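Local atomic coordinates of Ion-channel modulator raklp (PDB entry 2W8X), a protein that probably modulates host ion channels from tick saliva, apparently by activating maxiK potassium channels, and is built on a highly modified Kunitz/BPTI fold. Residues Cys3-Gly8 and Asp48-His53; Arg13-Cys18 and Val60-Arg65. All blocks are in the same frame, centred on the assembly; numbering follows the deposited sequence.

Contact 1 (Cys3-Gly8 and Asp48-His53)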
ATOM      1  N   CYS A   3     -10.869  -2.550   6.415  1.00 10.68           N
ATOM      2  CA  CYS A   3      -9.683  -3.336   6.120  1.00 10.80           C
ATOM      3  C   CYS A   3      -9.637  -3.962   4.723  1.00 10.28           C
ATOM      4  O   CYS A   3      -8.656  -4.611   4.386  1.00  9.93           O
ATOM      5  CB  CYS A   3      -9.514  -4.441   7.153  1.00 11.37           C
ATOM      6  SG  CYS A   3      -9.129  -3.821   8.827  1.00 14.56           S
ATOM      7  N   ASN A   4     -10.723  -3.846   3.956  1.00  9.91           N
ATOM      8  CA  ASN A   4     -10.809  -4.459   2.635  1.00  9.78           C
ATOM      9  C   ASN A   4     -10.541  -3.386   1.575  1.00 10.91           C
ATOM     10  O   ASN A   4     -11.407  -2.551   1.304  1.00 10.79           O
ATOM     11  CB  ASN A   4     -12.212  -5.072   2.446  1.00 10.30           C
ATOM     12  CG  ASN A   4     -12.353  -5.822   1.184  1.00 10.41           C
ATOM     13  OD1 ASN A   4     -11.564  -5.641   0.241  1.00 13.33           O
ATOM     14  ND2 ASN A   4     -13.364  -6.698   1.126  1.00 11.62           N
ATOM     15  N   LYS A   5      -9.336  -3.447   1.005  1.00 11.51           N
ATOM     16  CA  LYS A   5      -8.889  -2.526  -0.042  1.00 13.13           C
ATOM     17  C   LYS A   5      -9.732  -2.494  -1.275  1.00 13.99           C
ATOM     18  O   LYS A   5      -9.697  -1.505  -2.013  1.00 14.00           O
ATOM     19  CB  LYS A   5      -7.432  -2.878  -0.477  1.00 15.17           C
ATOM     20  CG  LYS A   5      -6.516  -2.481   0.518  1.00 17.87           C
ATOM     21  CD  LYS A   5      -5.147  -2.015   0.003  1.00 20.63           C
ATOM     22  CE  LYS A   5      -4.270  -3.136  -0.016  1.00 17.77           C
ATOM     23  NZ  LYS A   5      -2.774  -2.811   0.156  1.00 12.87           N
ATOM     24  N   ARG A   6     -10.430  -3.594  -1.555  1.00 14.93           N
ATOM     25  CA  ARG A   6     -11.322  -3.665  -2.717  1.00 17.80           C
ATOM     26  C   ARG A   6     -12.600  -2.961  -2.506  1.00 18.13           C
ATOM     27  O   ARG A   6     -13.256  -2.592  -3.490  1.00 21.28           O
ATOM     28  CB  ARG A   6     -11.690  -5.099  -3.042  1.00 19.64           C
ATOM     29  CG  ARG A   6     -10.684  -5.799  -3.810  1.00 25.93           C
ATOM     30  CD  ARG A   6     -11.214  -7.119  -4.312  1.00 30.88           C
ATOM     31  NE  ARG A   6     -11.950  -6.955  -5.560  1.00 37.71           N
ATOM     32  CZ  ARG A   6     -12.569  -7.938  -6.209  1.00 41.25           C
ATOM     33  NH1 ARG A   6     -12.584  -9.180  -5.720  1.00 43.73           N
ATOM     34  NH2 ARG A   6     -13.199  -7.675  -7.347  1.00 43.32           N
ATOM     35  N   GLU A   7     -13.015  -2.811  -1.252  1.00 16.65           N
ATOM     36  CA  GLU A   7     -14.338  -2.284  -0.944  1.00 17.72           C
ATOM     37  C   GLU A   7     -14.351  -0.839  -0.429  1.00 17.32           C
ATOM     38  O   GLU A   7     -15.409  -0.175  -0.412  1.00 19.72           O
ATOM     39  CB  GLU A   7     -15.095  -3.282  -0.029  1.00 17.95           C
ATOM     40  CG  GLU A   7     -15.392  -4.635  -0.733  1.00 19.13           C
ATOM     41  CD  GLU A   7     -16.427  -5.587   0.009  1.00 21.71           C
ATOM     42  OE1 GLU A   7     -17.137  -5.114   0.911  1.00 22.34           O
ATOM     43  OE2 GLU A   7     -16.507  -6.790  -0.347  1.00 24.84           O
ATOM     44  N   GLY A   8     -13.188  -0.296  -0.081  1.00 16.57           N
ATOM     45  CA  GLY A   8     -13.076   1.064   0.382  1.00 16.85           C
ATOM     46  C   GLY A   8     -11.649   1.497   0.634  1.00 17.41           C
ATOM     47  O   GLY A   8     -10.747   0.714   0.458  1.00 16.13           O
ATOM     48  N   ASP A  48      -5.536  -7.737  -0.757  1.00  7.99           N
ATOM     49  CA  ASP A  48      -6.644  -6.831  -0.559  1.00  8.28           C
ATOM     50  C   ASP A  48      -6.872  -6.448   0.915  1.00  8.46           C
ATOM     51  O   ASP A  48      -7.907  -5.851   1.261  1.00  9.92           O
ATOM     52  CB  ASP A  48      -7.918  -7.383  -1.193  1.00  9.95           C
ATOM     53  CG  ASP A  48      -7.853  -7.419  -2.684  1.00 13.04           C
ATOM     54  OD1 ASP A  48      -7.255  -6.483  -3.253  1.00 18.54           O
ATOM     55  OD2 ASP A  48      -8.413  -8.371  -3.290  1.00 19.88           O
ATOM     56  N   ASN A  49      -5.902  -6.747   1.772  1.00  7.86           N
ATOM     57  CA  ASN A  49      -5.933  -6.340   3.170  1.00  7.56           C
ATOM     58  C   ASN A  49      -5.235  -4.996   3.299  1.00  7.25           C
ATOM     59  O   ASN A  49      -4.126  -4.826   2.787  1.00  8.56           O
ATOM     60  CB  ASN A  49      -5.220  -7.447   3.983  1.00  7.58           C
ATOM     61  CG  ASN A  49      -5.267  -7.274   5.492  1.00  8.58           C
ATOM     62  OD1 ASN A  49      -5.217  -6.159   6.038  1.00  9.44           O
ATOM     63  ND2 ASN A  49      -5.385  -8.419   6.195  1.00  9.95           N
ATOM     64  N   CYS A  50      -5.863  -4.030   3.971  1.00  7.67           N
ATOM     65  CA  CYS A  50      -5.212  -2.725   4.164  1.00  8.16           C
ATOM     66  C   CYS A  50      -3.820  -2.846   4.818  1.00  7.41           C
ATOM     67  O   CYS A  50      -2.926  -2.045   4.535  1.00  8.43           O
ATOM     68  CB  CYS A  50      -6.083  -1.778   4.979  1.00  8.55           C
ATOM     69  SG  CYS A  50      -7.517  -1.127   4.092  1.00 11.11           S
ATOM     70  N   ASN A  51      -3.640  -3.845   5.684  1.00  7.70           N
ATOM     71  CA  ASN A  51      -2.339  -4.154   6.247  1.00  7.99           C
ATOM     72  C   ASN A  51      -1.600  -5.135   5.349  1.00  8.29           C
ATOM     73  O   ASN A  51      -1.451  -6.324   5.640  1.00  9.50           O
ATOM     74  CB  ASN A  51      -2.461  -4.628   7.693  1.00  8.15           C
ATOM     75  CG  ASN A  51      -1.132  -4.895   8.363  1.00  8.32           C
ATOM     76  OD1 ASN A  51      -0.026  -4.686   7.804  1.00  9.08           O
ATOM     77  ND2 ASN A  51      -1.225  -5.329   9.629  1.00 10.17           N
ATOM     78  N   SER A  52      -1.188  -4.598   4.205  1.00  7.82           N
ATOM     79  CA  SER A  52      -0.308  -5.286   3.229  1.00  7.87           C
ATOM     80  C   SER A  52       0.451  -4.180   2.542  1.00  8.45           C
ATOM     81  O   SER A  52      -0.131  -3.135   2.201  1.00 10.65           O
ATOM     82  CB  SER A  52      -1.076  -6.150   2.197  1.00  9.15           C
ATOM     83  OG  SER A  52      -1.935  -5.396   1.370  1.00 11.37           O
ATOM     84  N   HIS A  53       1.750  -4.379   2.414  1.00  7.28           N
ATOM     85  CA  HIS A  53       2.686  -3.308   2.039  1.00  8.22           C
ATOM     86  C   HIS A  53       3.596  -3.780   0.923  1.00  8.57           C
ATOM     87  O   HIS A  53       3.974  -4.946   0.879  1.00  9.57           O
ATOM     88  CB  HIS A  53       3.498  -2.904   3.267  1.00  8.49           C
ATOM     89  CG  HIS A  53       2.642  -2.469   4.415  1.00  8.65           C
ATOM     90  ND1 HIS A  53       2.432  -1.137   4.727  1.00 10.58           N
ATOM     91  CD2 HIS A  53       1.946  -3.189   5.323  1.00 10.33           C
ATOM     92  CE1 HIS A  53       1.643  -1.072   5.786  1.00 10.89           C
ATOM     93  NE2 HIS A  53       1.314  -2.303   6.154  1.00  9.82           N
TER
HETATM   94  O   HOH W   1      -2.425  -0.790   2.080  1.00 16.29           O

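Contact 2 (Arg13-Cys18 and Val60-Arg65)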
ATOM      1  N   ARG A  13      -4.529   4.437  10.007  1.00 15.67           N
ATOM      2  CA  ARG A  13      -4.663   3.448  11.062  1.00 15.26           C
ATOM      3  C   ARG A  13      -4.810   2.015  10.498  1.00 13.19           C
ATOM      4  O   ARG A  13      -4.201   1.094  11.015  1.00 13.36           O
ATOM      5  CB  ARG A  13      -5.861   3.732  11.972  1.00 16.87           C
ATOM      6  CG  ARG A  13      -5.632   4.866  12.913  1.00 20.57           C
ATOM      7  CD  ARG A  13      -6.825   5.018  13.876  1.00 21.94           C
ATOM      8  NE  ARG A  13      -6.906   3.919  14.816  1.00 23.99           N
ATOM      9  CZ  ARG A  13      -7.959   3.619  15.580  1.00 26.48           C
ATOM     10  NH1 ARG A  13      -9.078   4.360  15.538  1.00 29.36           N
ATOM     11  NH2 ARG A  13      -7.909   2.576  16.386  1.00 25.30           N
ATOM     12  N   SER A  14      -5.599   1.860   9.444  0.50 11.57           N
ATOM     13  CA  SER A  14      -5.902   0.549   8.898  0.50 10.14           C
ATOM     14  C   SER A  14      -4.658  -0.151   8.344  0.50  9.91           C
ATOM     15  O   SER A  14      -4.585  -1.370   8.357  0.50  9.68           O
ATOM     16  CB  SER A  14      -6.967   0.666   7.802  0.50  9.35           C
ATOM     17  OG  SER A  14      -6.434   1.114   6.562  0.50  7.43           O
ATOM     18  N   LEU A  15      -3.686   0.631   7.872  1.00  9.94           N
ATOM     19  CA  LEU A  15      -2.409   0.098   7.377  1.00  9.98           C
ATOM     20  C   LEU A  15      -1.662  -0.741   8.414  1.00  9.71           C
ATOM     21  O   LEU A  15      -0.875  -1.618   8.068  1.00  9.55           O
ATOM     22  CB  LEU A  15      -1.480   1.237   6.936  1.00 10.67           C
ATOM     23  CG  LEU A  15      -1.953   2.184   5.855  1.00 13.36           C
ATOM     24  CD1 LEU A  15      -0.902   3.278   5.629  1.00 15.85           C
ATOM     25  CD2 LEU A  15      -2.272   1.430   4.567  1.00 15.35           C
ATOM     26  N   CYS A  16      -1.894  -0.452   9.690  1.00 10.23           N
ATOM     27  CA  CYS A  16      -1.126  -1.017  10.772  1.00 10.23           C
ATOM     28  C   CYS A  16      -1.958  -1.818  11.780  1.00 11.00           C
ATOM     29  O   CYS A  16      -1.434  -2.739  12.422  1.00 12.37           O
ATOM     30  CB  CYS A  16      -0.388   0.109  11.503  1.00 10.90           C
ATOM     31  SG  CYS A  16       0.577   1.160  10.391  1.00 12.31           S
ATOM     32  N   GLU A  17      -3.245  -1.489  11.899  1.00 11.06           N
ATOM     33  CA  GLU A  17      -4.116  -2.089  12.895  1.00 11.72           C
ATOM     34  C   GLU A  17      -5.041  -3.191  12.341  1.00 11.48           C
ATOM     35  O   GLU A  17      -5.604  -3.976  13.108  1.00 12.01           O
ATOM     36  CB  GLU A  17      -4.962  -0.975  13.525  1.00 12.95           C
ATOM     37  CG  GLU A  17      -4.165  -0.046  14.364  1.00 14.37           C
ATOM     38  CD  GLU A  17      -5.007   1.051  14.977  1.00 16.57           C
ATOM     39  OE1 GLU A  17      -6.043   0.716  15.606  1.00 21.03           O
ATOM     40  OE2 GLU A  17      -4.652   2.233  14.810  1.00 17.08           O
ATOM     41  N   CYS A  18      -5.240  -3.232  11.027  1.00 10.01           N
ATOM     42  CA  CYS A  18      -5.949  -4.360  10.424  1.00  9.87           C
ATOM     43  C   CYS A  18      -5.207  -5.648  10.719  1.00 10.02           C
ATOM     44  O   CYS A  18      -3.998  -5.680  10.615  1.00 10.75           O
ATOM     45  CB  CYS A  18      -6.110  -4.155   8.923  1.00  9.77           C
ATOM     46  SG  CYS A  18      -7.338  -2.876   8.540  1.00 12.85           S
ATOM     47  N   VAL A  60       7.888  -0.226   7.277  1.00  9.99           N
ATOM     48  CA  VAL A  60       8.647   0.344   8.373  1.00 10.76           C
ATOM     49  C   VAL A  60       8.243   1.804   8.582  1.00 10.24           C
ATOM     50  O   VAL A  60       7.947   2.221   9.707  1.00 11.38           O
ATOM     51  CB  VAL A  60      10.156   0.162   8.173  1.00 11.35           C
ATOM     52  CG1 VAL A  60      10.926   1.059   9.151  1.00 13.28           C
ATOM     53  CG2 VAL A  60      10.499  -1.317   8.338  1.00 12.12           C
ATOM     54  N   MET A  61       8.229   2.580   7.512  1.00 10.42           N
ATOM     55  CA  MET A  61       7.839   3.972   7.614  1.00 11.11           C
ATOM     56  C   MET A  61       6.404   4.167   8.079  1.00 10.60           C
ATOM     57  O   MET A  61       6.154   4.922   9.028  1.00 11.52           O
ATOM     58  CB  MET A  61       8.059   4.704   6.289  1.00 12.17           C
ATOM     59  CG  MET A  61       7.614   6.157   6.296  1.00 13.81           C
ATOM     60  SD  MET A  61       8.369   7.180   7.563  1.00 20.11           S
ATOM     61  CE  MET A  61      10.060   7.024   7.094  1.00 20.86           C
ATOM     62  N   ALA A  62       5.451   3.494   7.448  1.00 10.71           N
ATOM     63  CA  ALA A  62       4.059   3.704   7.808  1.00 10.92           C
ATOM     64  C   ALA A  62       3.731   3.243   9.220  1.00  9.59           C
ATOM     65  O   ALA A  62       2.887   3.853   9.894  1.00 11.66           O
ATOM     66  CB  ALA A  62       3.129   3.011   6.819  1.00 11.17           C
ATOM     67  N   CYS A  63       4.343   2.153   9.668  1.00  9.04           N
ATOM     68  CA  CYS A  63       3.898   1.484  10.881  1.00  8.97           C
ATOM     69  C   CYS A  63       4.909   1.524  12.011  1.00  9.36           C
ATOM     70  O   CYS A  63       4.558   1.915  13.104  1.00 11.24           O
ATOM     71  CB  CYS A  63       3.459   0.042  10.590  1.00  9.64           C
ATOM     72  SG  CYS A  63       2.003  -0.053   9.466  1.00 11.72           S
ATOM     73  N   GLU A  64       6.132   1.073  11.779  1.00 10.22           N
ATOM     74  CA  GLU A  64       7.144   1.115  12.827  1.00 10.93           C
ATOM     75  C   GLU A  64       7.517   2.535  13.207  1.00 11.76           C
ATOM     76  O   GLU A  64       7.914   2.763  14.353  1.00 13.02           O
ATOM     77  CB  GLU A  64       8.369   0.305  12.424  1.00 10.82           C
ATOM     78  CG  GLU A  64       8.180  -1.178  12.349  1.00 11.23           C
ATOM     79  CD  GLU A  64       9.483  -1.927  12.054  1.00 12.95           C
ATOM     80  OE1 GLU A  64      10.583  -1.450  12.445  1.00 17.67           O
ATOM     81  OE2 GLU A  64       9.407  -3.028  11.489  1.00 14.31           O
ATOM     82  N   ARG A  65       7.413   3.477  12.267  1.00 12.50           N
ATOM     83  CA  ARG A  65       7.777   4.875  12.505  1.00 12.81           C
ATOM     84  C   ARG A  65       6.536   5.708  12.763  1.00 12.24           C
ATOM     85  O   ARG A  65       6.266   6.071  13.897  1.00 14.78           O
ATOM     86  CB  ARG A  65       8.654   5.423  11.376  1.00 13.36           C
ATOM     87  CG  ARG A  65       9.953   4.634  11.192  1.00 17.26           C
ATOM     88  CD  ARG A  65      10.987   5.324  10.295  1.00 24.64           C
ATOM     89  NE  ARG A  65      11.348   6.645  10.804  1.00 30.51           N
ATOM     90  CZ  ARG A  65      12.184   7.484  10.190  1.00 35.85           C
ATOM     91  NH1 ARG A  65      12.773   7.139   9.050  1.00 38.38           N
ATOM     92  NH2 ARG A  65      12.441   8.665  10.732  1.00 38.60           N
TER

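Contact 1 (Cys3-Gly8 and Asp48-His53)
Lys5 reaches across to the 48-53 loop with its whole length. Its backbone N donates to Asp48 O at 2.8 Å. Farther out, Lys5 CG lies 4.0 Å from Cys50 SG. The ammonium reaches Ser52, where Lys5 NZ donates to OG at 3.0 Å and only weakly to the carbonyl O. CG sits anti to the carbonyl carbon (chi1 -74°), and bends at chi2 and chi3 carry CE past Asn49 O at 3.3 Å. A water takes a further NZ hydrogen and donates to Cys50 O and Ser52 O. Ser52 OG donates to Asn49 O, in the carbonyl plane, so the hydroxyl that receives the lysine is held in rotation. Beside these bonds, Cys50 N donates to Cys3 O, and Asn4 and Asn49 form a single beta bridge between two loops of a much-altered Kunitz/BPTI domain. Cys3 and Cys50 are each in a disulfide, with Cys18 and Cys10 respectively. Each loop also contains an Asx turn: Asn4 OD1 accepts from Arg6 N, Asn49 OD1 from Asn51 N. The second subunit completes the polar set, its Ser54 accepting from Lys5 NZ and its Ser55 bonding to Asp48 OD1. With an alanine in place of Lys5, Ser52 OG and Ser54 of the second subunit would probably both lose their charged donor, leaving a gap beside Cys50. Arg6 meets Asp48 through methylenes, CD lying 3.2 Å from OD2, with guanidinium and carboxylate planes 37° apart; Arg6 NE stays 4.4 Å from Asp48 OD2, too far for a salt bridge.

Contact 2 (Arg13-Cys18 and Val60-Arg65)
Cys16 and Cys63 are joined by a disulfide, SG to SG 2.1 Å, that ties the short helix 14-17 to the long helix 56-70 of this modified Kunitz/BPTI domain. Disulfides are the usual cross-braces of such small folds, and here one bond carries most of the contact. Both half-cystines point their CB toward the partner helix and set SG anti to their own carbonyl carbon, and with chi3 at -90° the bridge has an unstrained twist. The tight part is confined to its surroundings: Cys63 SG lies 3.6 Å from Leu15 O, Cys16 SG equally close to Ala62 O, and Tyr34 of strand 31-35 packs against both cysteines. Leu15 O also accepts from His53 NE2. Away from the sulfurs the helices touch lightly. Leu15 CD1 meets Ala62 CB at 4.2 Å, and a glycerol, probably from the crystallisation liquor, lies about 4 Å from the Ala62 side chain. Around Cys63 the long helix takes a wider pi-type turn, with Arg65 N bonded to Val60 O. On the far side of the 13-18 segment, Arg13 grips Glu17 side-on; Arg13 is exposed and Glu17 partly exposed, in contrast to the buried Cys16 and Cys63. This pair makes no contact with 60-65, although Glu17 OE2 also bonds to His67 farther along the same long helix. Arg13 NE donates to Glu17 OE2 at 2.8 Å, almost straight at 172° and in the guanidinium plane, while Arg13 NH2 donates to the syn lone pair of Glu17 OE1 at 2.7 Å.

Contacts 1 and 2 have centres about 13 Å apart, on opposite sides of the chain's centre, and their segments alternate along the sequence. They are joined directly by the Cys3-Cys18 disulfide, with SG to SG 2.0 Å, and by a probable hydrogen bond from Asn51 ND2 to Cys18 O at 3.0 Å. Cys50 CB also packs 3.3 Å from Ser14 OG. Chain segments distant in sequence are thus linked in series by covalent bridges, from 3-8 through 13-18 to 60-65. Glycerol, probably from the crystallisation liquor, is hydrogen-bonded to His53 ND1 of contact 1 and also approaches Ala62 of contact 2, but no functional channel-binding site can be assigned to either contact from this geometry.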